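Local coordinates for protein dipeptidase AC. Metallo peptidase. MEROPS family M19 (Rhodobacter sphaeroides, PDB 3FDG) that probably hydrolyses dipeptides as a metal-dependent dipeptidase of peptidase family M19, holding a pair of metal ions in its active site, at residues B[207-212]-B[230-235]. Numbering follows the deposited sequence.
Sequences DLSHLN and THSNAH. With MG (magnesium ion), chain F.
His210 and His231 meet at one magnesium ion of the two-metal site, where two loops that follow strands 205-206 and 228-229 of a TIM-barrel-type fold come together. Each ring presents NE2 to the magnesium, His210 NE2 at 2.2 Å and His231 NE2 at 2.3 Å. The rings are held obliquely, their planes 63° apart; two waters and Glu137, which also binds the other magnesium, complete the ligands. His210 follows Ser209 in a type II turn from Leu208 to Leu211, and its ND1 is hydrogen-bonded to Ser165 OG.

Behind the metal, a chain of hydrogen bonds holds the His231 ring. The first torsion of His231 (chi1 66°) places CG between its own backbone N and carbonyl carbon, and the turn of the ring about CB-CG then points ND1 at Thr230 OG1, to which it donates at 2.9 Å. That hydroxyl in turn donates to Asp207 OD2, a short bond of 2.5 Å that comes in from above the carboxylate plane. The other oxygen, OD1, is gripped from opposite faces by two backbone N-H groups: Thr230 N across the contact, and Ser209 N in an Asx turn. Asp207 is thus a second-shell residue, tying the loops together and placed to orient a metal ligand through the Thr230 hydroxyl. An alanine here would probably leave the Thr230 hydroxyl and both N-H groups without their acceptor and the His231 ring less firmly set in rotation.

Beside this chain, Ser209 packs CB against the His231 ring, 3.5 Å from ND1, and its OG accepts from His231 N. The same oxygen lies 2.7 Å from Ser232 OG in a hydroxyl-to-hydroxyl hydrogen bond, and Ser232 OG is also bonded to NH1 of Arg242.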
ATOM      1  N   ASP B 207     -10.032   7.018  15.038  1.00 16.03           N
ATOM      2  CA  ASP B 207     -11.492   7.058  15.041  1.00 15.49           C
ATOM      3  C   ASP B 207     -11.986   6.129  16.151  1.00 16.12           C
ATOM      4  O   ASP B 207     -11.720   4.906  16.119  1.00 17.63           O
ATOM      5  CB  ASP B 207     -12.046   6.637  13.672  1.00 15.68           C
ATOM      6  CG  ASP B 207     -13.570   6.610  13.648  1.00 18.02           C
ATOM      7  OD1 ASP B 207     -14.203   7.052  14.631  1.00 15.39           O
ATOM      8  OD2 ASP B 207     -14.140   6.150  12.652  1.00 17.94           O
ATOM      9  N   LEU B 208     -12.714   6.689  17.128  1.00 16.16           N
ATOM     10  CA  LEU B 208     -13.156   5.910  18.308  1.00 15.53           C
ATOM     11  C   LEU B 208     -14.528   5.247  18.123  1.00 15.52           C
ATOM     12  O   LEU B 208     -14.969   4.507  18.986  1.00 13.43           O
ATOM     13  CB  LEU B 208     -13.243   6.810  19.547  1.00 15.81           C
ATOM     14  CG  LEU B 208     -11.947   7.585  19.885  1.00 20.40           C
ATOM     15  CD1 LEU B 208     -12.080   8.580  20.999  1.00 23.31           C
ATOM     16  CD2 LEU B 208     -10.838   6.605  20.182  1.00 25.41           C
ATOM     17  N   SER B 209     -15.218   5.520  17.023  1.00 14.92           N
ATOM     18  CA  SER B 209     -16.485   4.825  16.777  1.00 15.06           C
ATOM     19  C   SER B 209     -16.256   3.319  16.741  1.00 15.99           C
ATOM     20  O   SER B 209     -15.294   2.866  16.084  1.00 15.37           O
ATOM     21  CB  SER B 209     -17.110   5.274  15.448  1.00 15.25           C
ATOM     22  OG  SER B 209     -17.594   6.609  15.587  1.00 17.80           O
ATOM     23  N   HIS B 210     -17.144   2.583  17.417  1.00 13.84           N
ATOM     24  CA  HIS B 210     -17.085   1.108  17.619  1.00 14.00           C
ATOM     25  C   HIS B 210     -16.185   0.734  18.794  1.00 14.54           C
ATOM     26  O   HIS B 210     -16.322  -0.335  19.367  1.00 15.50           O
ATOM     27  CB  HIS B 210     -16.616   0.332  16.367  1.00 14.36           C
ATOM     28  CG  HIS B 210     -17.599   0.390  15.231  1.00 15.21           C
ATOM     29  ND1 HIS B 210     -18.680  -0.470  15.137  1.00 15.15           N
ATOM     30  CD2 HIS B 210     -17.627   1.154  14.116  1.00 15.42           C
ATOM     31  CE1 HIS B 210     -19.359  -0.208  14.031  1.00 16.29           C
ATOM     32  NE2 HIS B 210     -18.738   0.769  13.389  1.00 16.75           N
ATOM     33  N   LEU B 211     -15.227   1.571  19.153  1.00 14.93           N
ATOM     34  CA  LEU B 211     -14.371   1.216  20.268  1.00 14.34           C
ATOM     35  C   LEU B 211     -15.191   1.218  21.599  1.00 16.01           C
ATOM     36  O   LEU B 211     -16.085   2.073  21.758  1.00 16.65           O
ATOM     37  CB  LEU B 211     -13.223   2.232  20.322  1.00 15.29           C
ATOM     38  CG  LEU B 211     -12.106   1.985  21.336  1.00 12.87           C
ATOM     39  CD1 LEU B 211     -11.392   0.597  21.116  1.00 14.13           C
ATOM     40  CD2 LEU B 211     -11.071   3.086  21.317  1.00 14.67           C
ATOM     41  N   ASN B 212     -14.894   0.285  22.533  1.00 15.94           N
ATOM     42  CA  ASN B 212     -15.645   0.220  23.801  1.00 15.32           C
ATOM     43  C   ASN B 212     -15.139   1.248  24.806  1.00 15.76           C
ATOM     44  O   ASN B 212     -14.160   1.985  24.525  1.00 15.48           O
ATOM     45  CB  ASN B 212     -15.692  -1.206  24.411  1.00 15.25           C
ATOM     46  CG  ASN B 212     -14.315  -1.709  24.901  1.00 15.70           C
ATOM     47  OD1 ASN B 212     -13.368  -0.914  25.109  1.00 17.47           O
ATOM     48  ND2 ASN B 212     -14.200  -3.019  25.057  1.00 14.79           N
ATOM     49  N   THR B 230     -16.195   9.209  14.311  1.00 13.13           N
ATOM     50  CA  THR B 230     -16.675   9.664  12.980  1.00 13.69           C
ATOM     51  C   THR B 230     -18.124   9.394  12.754  1.00 13.87           C
ATOM     52  O   THR B 230     -18.752   9.999  11.871  1.00 12.24           O
ATOM     53  CB  THR B 230     -15.904   8.991  11.792  1.00 13.21           C
ATOM     54  OG1 THR B 230     -16.039   7.571  11.831  1.00 13.52           O
ATOM     55  CG2 THR B 230     -14.371   9.409  11.816  1.00 12.83           C
ATOM     56  N   HIS B 231     -18.646   8.463  13.515  1.00 14.13           N
ATOM     57  CA  HIS B 231     -20.048   8.030  13.279  1.00 14.28           C
ATOM     58  C   HIS B 231     -20.702   7.420  14.516  1.00 13.76           C
ATOM     59  O   HIS B 231     -20.911   6.196  14.608  1.00 14.94           O
ATOM     60  CB  HIS B 231     -20.220   7.204  11.978  1.00 14.93           C
ATOM     61  CG  HIS B 231     -19.534   5.848  11.922  1.00 16.56           C
ATOM     62  ND1 HIS B 231     -18.181   5.660  12.138  1.00 15.39           N
ATOM     63  CD2 HIS B 231     -20.036   4.618  11.611  1.00 12.82           C
ATOM     64  CE1 HIS B 231     -17.883   4.379  11.977  1.00 14.15           C
ATOM     65  NE2 HIS B 231     -18.978   3.735  11.622  1.00 12.10           N
ATOM     66  N   SER B 232     -21.082   8.308  15.435  1.00 13.83           N
ATOM     67  CA  SER B 232     -21.660   7.900  16.728  1.00 13.93           C
ATOM     68  C   SER B 232     -22.533   9.016  17.238  1.00 14.72           C
ATOM     69  O   SER B 232     -22.239  10.209  17.013  1.00 14.28           O
ATOM     70  CB  SER B 232     -20.559   7.651  17.800  1.00 12.88           C
ATOM     71  OG  SER B 232     -19.624   6.620  17.437  1.00 16.51           O
ATOM     72  N   ASN B 233     -23.577   8.628  17.976  1.00 15.77           N
ATOM     73  CA  ASN B 233     -24.551   9.619  18.459  1.00 15.98           C
ATOM     74  C   ASN B 233     -24.538   9.709  19.998  1.00 15.82           C
ATOM     75  O   ASN B 233     -23.556   9.294  20.657  1.00 15.43           O
ATOM     76  CB  ASN B 233     -25.958   9.345  17.839  1.00 16.63           C
ATOM     77  CG  ASN B 233     -25.951   9.316  16.301  1.00 19.43           C
ATOM     78  OD1 ASN B 233     -25.123   9.946  15.656  1.00 17.15           O
ATOM     79  ND2 ASN B 233     -26.858   8.540  15.719  1.00 18.92           N
ATOM     80  N   ALA B 234     -25.614  10.279  20.575  1.00 14.91           N
ATOM     81  CA  ALA B 234     -25.656  10.611  21.992  1.00 14.39           C
ATOM     82  C   ALA B 234     -26.351   9.502  22.767  1.00 14.87           C
ATOM     83  O   ALA B 234     -27.541   9.219  22.528  1.00 14.31           O
ATOM     84  CB  ALA B 234     -26.392  11.925  22.190  1.00 15.11           C
ATOM     85  N   HIS B 235     -25.589   8.869  23.645  1.00 13.76           N
ATOM     86  CA  HIS B 235     -26.080   7.776  24.484  1.00 15.86           C
ATOM     87  C   HIS B 235     -27.185   8.273  25.431  1.00 16.73           C
ATOM     88  O   HIS B 235     -28.091   7.516  25.773  1.00 16.37           O
ATOM     89  CB  HIS B 235     -24.938   7.206  25.316  1.00 15.66           C
ATOM     90  CG  HIS B 235     -25.259   5.907  25.965  1.00 19.37           C
ATOM     91  ND1 HIS B 235     -25.871   5.822  27.204  1.00 19.93           N
ATOM     92  CD2 HIS B 235     -25.029   4.632  25.559  1.00 18.41           C
ATOM     93  CE1 HIS B 235     -26.013   4.544  27.518  1.00 19.17           C
ATOM     94  NE2 HIS B 235     -25.513   3.809  26.539  1.00 19.56           N
TER
HETATM   95 MG    MG F 357     -19.242   1.501  11.407  1.00 25.81          MG
HETATM   96  O   HOH W   1     -21.470   1.627  12.041  1.00 20.36           O
HETATM   97  O   HOH W   2     -19.946  -0.763  11.010  1.00 26.80           O